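Local coordinates for hypothetical protein (Bacteroides caccae, PDB 4M8R), which is of unknown function but pairs an Ig-like N-terminal domain with a WD40-like, probably beta-propeller domain, at residues I299-I304 with Y329-S334. Residues are numbered along the deposited sequence; the frame is centred on the assembly and turned at random.
Sequences IEADAI and YMIYYS
Two consecutive residues, Asp302 and Ala303, lie opposite the single Tyr332, forming a classic beta bulge where strand 303-310 begins its antiparallel pairing with strand 325-333. Tyr332 O takes both bulge amides, Asp302 N at 2.9 Å nearly in line with the carbonyl and Ala303 N more obliquely at 3.3 Å, while Tyr332 N returns a bond to Ala303 O. The carboxylate of Asp302 reaches past the strand end: with CG beside its own backbone N (chi1 -64°), OD2 meets Ser334 N at 2.8 Å in a nearly straight bond (170°) through its anti lone pair, and Ser334 OG adds a weak one. OD1 forms a salt bridge with Lys281, so an acid suits this place, one oxygen for a backbone amide and the other for a charge. Replacing the acid by an alanine would probably leave Ser334 N and Lys281 without these partners and let the strand end move. Further along, Ile304 sets its CG2 3.4 Å from CD1 of the Tyr329 ring, and its branched side chain suits an extended strand. Ala301 lays its CB over one face of the Tyr333 ring, a CH-pi contact 4.0 Å from the centroid in which a methyl fits closely. Pro284 of strand 282-288 touches both Ile304 and Tyr329, and strand 340-348 flanks 325-333 on its other edge, completing with 355-364 a four-stranded antiparallel sheet, consistent with a propeller blade.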
loop_
_atom_site.group_PDB
_atom_site.type_symbol
_atom_site.label_atom_id
_atom_site.label_comp_id
_atom_site.label_asym_id
_atom_site.label_seq_id
_atom_site.Cartn_x
_atom_site.Cartn_y
_atom_site.Cartn_z
ATOM N N ILE A 299 18.854 -32.553 22.685
ATOM C CA ILE A 299 19.999 -31.714 22.328
ATOM C C ILE A 299 20.567 -30.996 23.554
ATOM O O ILE A 299 19.854 -30.264 24.246
ATOM C CB ILE A 299 19.621 -30.666 21.254
ATOM C CG1 ILE A 299 19.254 -31.355 19.931
ATOM C CG2 ILE A 299 20.765 -29.680 21.031
ATOM C CD1 ILE A 299 17.781 -31.676 19.782
ATOM N N GLU A 300 21.853 -31.223 23.809
ATOM C CA GLU A 300 22.602 -30.494 24.826
ATOM C C GLU A 300 23.977 -30.166 24.238
ATOM O O GLU A 300 24.825 -31.050 24.094
ATOM C CB GLU A 300 22.727 -31.319 26.109
ATOM C CG GLU A 300 23.242 -30.533 27.308
ATOM C CD GLU A 300 22.989 -31.238 28.633
ATOM O OE1 GLU A 300 23.528 -32.348 28.836
ATOM O OE2 GLU A 300 22.260 -30.673 29.478
ATOM N N ALA A 301 24.182 -28.897 23.891
ATOM C CA ALA A 301 25.350 -28.475 23.115
ATOM C C ALA A 301 26.173 -27.407 23.837
ATOM O O ALA A 301 25.812 -26.959 24.924
ATOM C CB ALA A 301 24.901 -27.962 21.756
ATOM N N ASP A 302 27.281 -27.007 23.219
ATOM C CA ASP A 302 28.197 -26.030 23.812
ATOM C C ASP A 302 27.839 -24.587 23.477
ATOM O O ASP A 302 28.331 -23.666 24.125
ATOM C CB ASP A 302 29.634 -26.337 23.389
ATOM C CG ASP A 302 30.111 -27.677 23.910
ATOM O OD1 ASP A 302 29.901 -27.951 25.107
ATOM O OD2 ASP A 302 30.695 -28.453 23.124
ATOM N N ALA A 303 27.003 -24.395 22.459
ATOM C CA ALA A 303 26.379 -23.093 22.196
ATOM C C ALA A 303 25.185 -23.270 21.267
ATOM O O ALA A 303 25.212 -24.105 20.355
ATOM C CB ALA A 303 27.376 -22.113 21.592
ATOM N N ILE A 304 24.126 -22.505 21.524
ATOM C CA ILE A 304 22.929 -22.535 20.695
ATOM C C ILE A 304 22.415 -21.114 20.513
ATOM O O ILE A 304 22.168 -20.409 21.492
ATOM C CB ILE A 304 21.813 -23.399 21.311
ATOM C CG1 ILE A 304 22.295 -24.843 21.496
ATOM C CG2 ILE A 304 20.571 -23.381 20.423
ATOM C CD1 ILE A 304 21.278 -25.749 22.153
ATOM N N TYR A 329 18.014 -23.184 14.582
ATOM C CA TYR A 329 19.013 -23.075 15.628
ATOM C C TYR A 329 20.405 -23.321 15.051
ATOM O O TYR A 329 20.607 -24.273 14.291
ATOM C CB TYR A 329 18.748 -24.132 16.695
ATOM C CG TYR A 329 17.623 -23.825 17.663
ATOM C CD1 TYR A 329 17.752 -22.820 18.615
ATOM C CD2 TYR A 329 16.454 -24.586 17.670
ATOM C CE1 TYR A 329 16.741 -22.555 19.524
ATOM C CE2 TYR A 329 15.438 -24.329 18.577
ATOM C CZ TYR A 329 15.587 -23.314 19.503
ATOM O OH TYR A 329 14.585 -23.056 20.413
HETATM N N MSE A 330 21.352 -22.454 15.402
HETATM C CA MSE A 330 22.770 -22.724 15.179
HETATM C C MSE A 330 23.203 -23.540 16.362
HETATM O O MSE A 330 23.071 -23.093 17.498
HETATM C CB MSE A 330 23.590 -21.438 15.103
HETATM C CG MSE A 330 25.026 -21.666 14.620
HETATM SE SE MSE A 330 26.195 -22.505 15.983
HETATM C CE MSE A 330 25.973 -21.261 17.501
ATOM N N ILE A 331 23.723 -24.743 16.115
ATOM C CA ILE A 331 24.147 -25.639 17.189
ATOM C C ILE A 331 25.648 -25.899 17.094
ATOM O O ILE A 331 26.132 -26.355 16.058
ATOM C CB ILE A 331 23.367 -26.970 17.131
ATOM C CG1 ILE A 331 21.895 -26.707 17.459
ATOM C CG2 ILE A 331 23.947 -27.986 18.109
ATOM C CD1 ILE A 331 20.967 -27.828 17.057
ATOM N N TYR A 332 26.370 -25.617 18.180
ATOM C CA TYR A 332 27.830 -25.729 18.205
ATOM C C TYR A 332 28.318 -26.749 19.227
ATOM O O TYR A 332 27.891 -26.732 20.378
ATOM C CB TYR A 332 28.462 -24.365 18.508
ATOM C CG TYR A 332 29.945 -24.429 18.821
ATOM C CD1 TYR A 332 30.888 -24.498 17.801
ATOM C CD2 TYR A 332 30.401 -24.424 20.136
ATOM C CE1 TYR A 332 32.243 -24.560 18.079
ATOM C CE2 TYR A 332 31.753 -24.487 20.426
ATOM C CZ TYR A 332 32.671 -24.556 19.397
ATOM O OH TYR A 332 34.017 -24.623 19.689
ATOM N N TYR A 333 29.222 -27.627 18.793
ATOM C CA TYR A 333 29.910 -28.562 19.680
ATOM C C TYR A 333 31.413 -28.311 19.573
ATOM O O TYR A 333 31.936 -28.153 18.468
ATOM C CB TYR A 333 29.610 -30.012 19.287
ATOM C CG TYR A 333 28.165 -30.436 19.488
ATOM C CD1 TYR A 333 27.706 -30.845 20.738
ATOM C CD2 TYR A 333 27.262 -30.443 18.423
ATOM C CE1 TYR A 333 26.389 -31.241 20.925
ATOM C CE2 TYR A 333 25.945 -30.839 18.599
ATOM C CZ TYR A 333 25.510 -31.236 19.850
ATOM O OH TYR A 333 24.199 -31.631 20.031
ATOM N N SER A 334 32.105 -28.286 20.711
ATOM C CA SER A 334 33.546 -28.018 20.728
ATOM C C SER A 334 34.392 -29.209 20.257
ATOM O O SER A 334 35.533 -29.024 19.844
ATOM C CB SER A 334 34.010 -27.579 22.123
ATOM O OG SER A 334 33.083 -26.695 22.719
#